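Local coordinates for protein 2,3-dihydroxybenzoate-AMP ligase (Mycobacterium smegmatis, PDB 5KEI) that belongs to the ANL superfamily of AMP-binding enzymes, with a large N-terminal part followed by a smaller C-terminal domain, at residues E373-R378 and G444-Y449. Numbering follows the deposited sequence.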
ATOM      1  N   GLU A 373     -22.517  -6.261   7.699  1.00 31.61           N
ATOM      2  CA  GLU A 373     -22.217  -5.913   9.080  1.00 31.79           C
ATOM      3  C   GLU A 373     -21.318  -6.944   9.767  1.00 31.84           C
ATOM      4  O   GLU A 373     -20.659  -6.616  10.743  1.00 31.38           O
ATOM      5  CB  GLU A 373     -23.521  -5.714   9.878  1.00 31.31           C
ATOM      6  CG  GLU A 373     -24.285  -4.446   9.469  1.00 37.68           C
ATOM      7  CD  GLU A 373     -25.539  -4.142  10.304  1.00 42.51           C
ATOM      8  OE1 GLU A 373     -25.849  -4.896  11.254  1.00 47.13           O
ATOM      9  OE2 GLU A 373     -26.219  -3.130  10.002  1.00 43.37           O
ATOM     10  N   ASN A 374     -21.250  -8.168   9.254  1.00 29.80           N
ATOM     11  CA  ASN A 374     -20.470  -9.185   9.953  1.00 30.19           C
ATOM     12  C   ASN A 374     -19.338  -9.813   9.155  1.00 31.66           C
ATOM     13  O   ASN A 374     -18.715 -10.768   9.631  1.00 26.32           O
ATOM     14  CB  ASN A 374     -21.385 -10.306  10.444  1.00 30.67           C
ATOM     15  CG  ASN A 374     -22.426  -9.812  11.412  1.00 31.12           C
ATOM     16  OD1 ASN A 374     -22.192  -9.764  12.613  1.00 34.33           O
ATOM     17  ND2 ASN A 374     -23.587  -9.440  10.892  1.00 28.92           N
ATOM     18  N   THR A 375     -19.093  -9.318   7.940  1.00 30.24           N
ATOM     19  CA  THR A 375     -18.007  -9.863   7.115  1.00 31.04           C
ATOM     20  C   THR A 375     -17.069  -8.762   6.633  1.00 28.07           C
ATOM     21  O   THR A 375     -17.425  -7.588   6.635  1.00 28.70           O
ATOM     22  CB  THR A 375     -18.540 -10.658   5.866  1.00 32.08           C
ATOM     23  OG1 THR A 375     -19.019  -9.754   4.857  1.00 31.04           O
ATOM     24  CG2 THR A 375     -19.655 -11.616   6.263  1.00 32.21           C
ATOM     25  N   GLN A 376     -15.868  -9.144   6.212  1.00 28.14           N
ATOM     26  CA  GLN A 376     -14.988  -8.198   5.537  1.00 30.71           C
ATOM     27  C   GLN A 376     -14.878  -8.546   4.038  1.00 30.96           C
ATOM     28  O   GLN A 376     -13.806  -8.410   3.444  1.00 27.00           O
ATOM     29  CB  GLN A 376     -13.598  -8.172   6.194  1.00 30.66           C
ATOM     30  CG  GLN A 376     -13.541  -7.502   7.565  1.00 27.31           C
ATOM     31  CD  GLN A 376     -14.378  -8.203   8.624  1.00 31.68           C
ATOM     32  OE1 GLN A 376     -14.056  -9.322   9.061  1.00 30.04           O
ATOM     33  NE2 GLN A 376     -15.464  -7.539   9.055  1.00 26.79           N
ATOM     34  N   GLY A 377     -15.985  -8.996   3.440  1.00 28.04           N
ATOM     35  CA  GLY A 377     -16.067  -9.185   1.995  1.00 28.97           C
ATOM     36  C   GLY A 377     -15.501 -10.475   1.419  1.00 30.67           C
ATOM     37  O   GLY A 377     -15.296 -11.450   2.142  1.00 36.93           O
ATOM     38  N   ARG A 378     -15.278 -10.500   0.108  1.00 25.54           N
ATOM     39  CA  ARG A 378     -14.667 -11.657  -0.543  1.00 27.97           C
ATOM     40  C   ARG A 378     -13.896 -11.117  -1.753  1.00 25.59           C
ATOM     41  O   ARG A 378     -14.110  -9.953  -2.126  1.00 24.24           O
ATOM     42  CB  ARG A 378     -15.733 -12.732  -0.921  1.00 29.11           C
ATOM     43  CG  ARG A 378     -16.791 -12.296  -1.928  1.00 29.09           C
ATOM     44  CD  ARG A 378     -17.858 -13.375  -2.200  1.00 32.84           C
ATOM     45  NE  ARG A 378     -18.952 -12.789  -2.971  1.00 32.12           N
ATOM     46  CZ  ARG A 378     -18.983 -12.731  -4.298  1.00 28.41           C
ATOM     47  NH1 ARG A 378     -17.999 -13.257  -5.001  1.00 32.89           N
ATOM     48  NH2 ARG A 378     -19.993 -12.146  -4.927  1.00 31.20           N
ATOM     49  N   GLY A 444     -23.874 -21.365   6.366  1.00 48.61           N
ATOM     50  CA  GLY A 444     -24.688 -20.264   6.839  1.00 41.33           C
ATOM     51  C   GLY A 444     -24.899 -19.178   5.795  1.00 45.80           C
ATOM     52  O   GLY A 444     -24.515 -19.342   4.628  1.00 45.05           O
ATOM     53  N   PRO A 445     -25.510 -18.053   6.213  1.00 44.94           N
ATOM     54  CA  PRO A 445     -25.773 -16.908   5.326  1.00 43.04           C
ATOM     55  C   PRO A 445     -24.520 -16.081   5.019  1.00 42.94           C
ATOM     56  O   PRO A 445     -24.541 -15.279   4.075  1.00 37.48           O
ATOM     57  CB  PRO A 445     -26.800 -16.083   6.111  1.00 41.39           C
ATOM     58  CG  PRO A 445     -26.539 -16.422   7.547  1.00 40.68           C
ATOM     59  CD  PRO A 445     -26.084 -17.860   7.562  1.00 39.56           C
ATOM     60  N   LEU A 446     -23.453 -16.293   5.793  1.00 41.46           N
ATOM     61  CA  LEU A 446     -22.180 -15.599   5.576  1.00 40.44           C
ATOM     62  C   LEU A 446     -21.207 -16.470   4.793  1.00 40.25           C
ATOM     63  O   LEU A 446     -20.020 -16.156   4.702  1.00 40.85           O
ATOM     64  CB  LEU A 446     -21.538 -15.187   6.909  1.00 36.97           C
ATOM     65  CG  LEU A 446     -22.412 -14.442   7.923  1.00 34.80           C
ATOM     66  CD1 LEU A 446     -21.597 -14.047   9.142  1.00 35.23           C
ATOM     67  CD2 LEU A 446     -23.094 -13.222   7.299  1.00 36.41           C
ATOM     68  N   ALA A 447     -21.715 -17.557   4.225  1.00 43.20           N
ATOM     69  CA  ALA A 447     -20.883 -18.494   3.472  1.00 44.29           C
ATOM     70  C   ALA A 447     -20.191 -17.827   2.285  1.00 41.41           C
ATOM     71  O   ALA A 447     -20.813 -17.080   1.537  1.00 39.34           O
ATOM     72  CB  ALA A 447     -21.721 -19.668   2.989  1.00 39.29           C
ATOM     73  N   GLY A 448     -18.904 -18.114   2.109  1.00 41.89           N
ATOM     74  CA  GLY A 448     -18.139 -17.541   1.010  1.00 35.59           C
ATOM     75  C   GLY A 448     -17.365 -16.301   1.422  1.00 36.49           C
ATOM     76  O   GLY A 448     -16.430 -15.874   0.734  1.00 36.07           O
ATOM     77  N   TYR A 449     -17.747 -15.722   2.556  1.00 34.61           N
ATOM     78  CA  TYR A 449     -17.162 -14.463   2.982  1.00 33.84           C
ATOM     79  C   TYR A 449     -16.072 -14.658   4.035  1.00 35.27           C
ATOM     80  O   TYR A 449     -16.016 -15.679   4.729  1.00 35.80           O
ATOM     81  CB  TYR A 449     -18.265 -13.516   3.474  1.00 32.01           C
ATOM     82  CG  TYR A 449     -19.052 -12.952   2.306  1.00 32.93           C
ATOM     83  CD1 TYR A 449     -18.722 -11.718   1.754  1.00 27.27           C
ATOM     84  CD2 TYR A 449     -20.096 -13.681   1.721  1.00 34.90           C
ATOM     85  CE1 TYR A 449     -19.418 -11.203   0.655  1.00 32.01           C
ATOM     86  CE2 TYR A 449     -20.798 -13.183   0.617  1.00 33.43           C
ATOM     87  CZ  TYR A 449     -20.450 -11.939   0.083  1.00 37.70           C
ATOM     88  OH  TYR A 449     -21.139 -11.425  -1.008  1.00 32.54           O
TER
HETATM   89  O   HOH W   1     -22.705 -11.102  -3.517  1.00 32.37           O
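Asn-374 meets Leu-446 through aliphatic carbon: its CB lies 4.0 Å from Leu-446 CD1. Its amide ND2 turns back to the carbonyl of Glu-370 in its own helix. Thr-375, the first residue to leave helical geometry, directs its CB toward the loop 444-449. Thr-375 CG2 fits between two partners, 3.6 Å from Tyr-449 CB and 3.9 Å from Leu-446 CD2. With chi1 at 75°, OG1 lies between the backbone N and the carbonyl carbon, while CG2 stands anti to the carbonyl carbon, where it meets both partners. Thr-375 OG1 hydrogen-bonds to Val-371 O and accepts a weak hydrogen bond from Gly-377 N, which probably helps to hold the turn out of the helix. At Gly-377 the backbone itself touches the tyrosine, with O 3.5 Å from Tyr-449 CD1. Arg-378 runs extended from CG to NE across the Tyr-449 ring. Arg-378 CD sits over one face of the Tyr-449 ring, 4.0 Å from its centroid, in a CH-pi contact. The guanidinium then stands nearly perpendicular to the ring, at 85°, with Tyr-449 OH near its plane. Arg-378 NE gives Tyr-449 OH a weak but nearly straight hydrogen bond of 3.2 Å. A water joins Arg-378 NH2 to the same hydroxyl, and Asp-367 is a further, weak partner of that oxygen. A type I turn from Gly-444 to Ala-447 and a type II turn from Leu-446 to Tyr-449 shape the loop. Leu-446 and Tyr-449 also touch Val-371 of helix 369-374. The contact thus packs the connection between strands 432-440 and 450-455 against the link from helix 369-374 to edge strand 378-379 of the large mixed sheet.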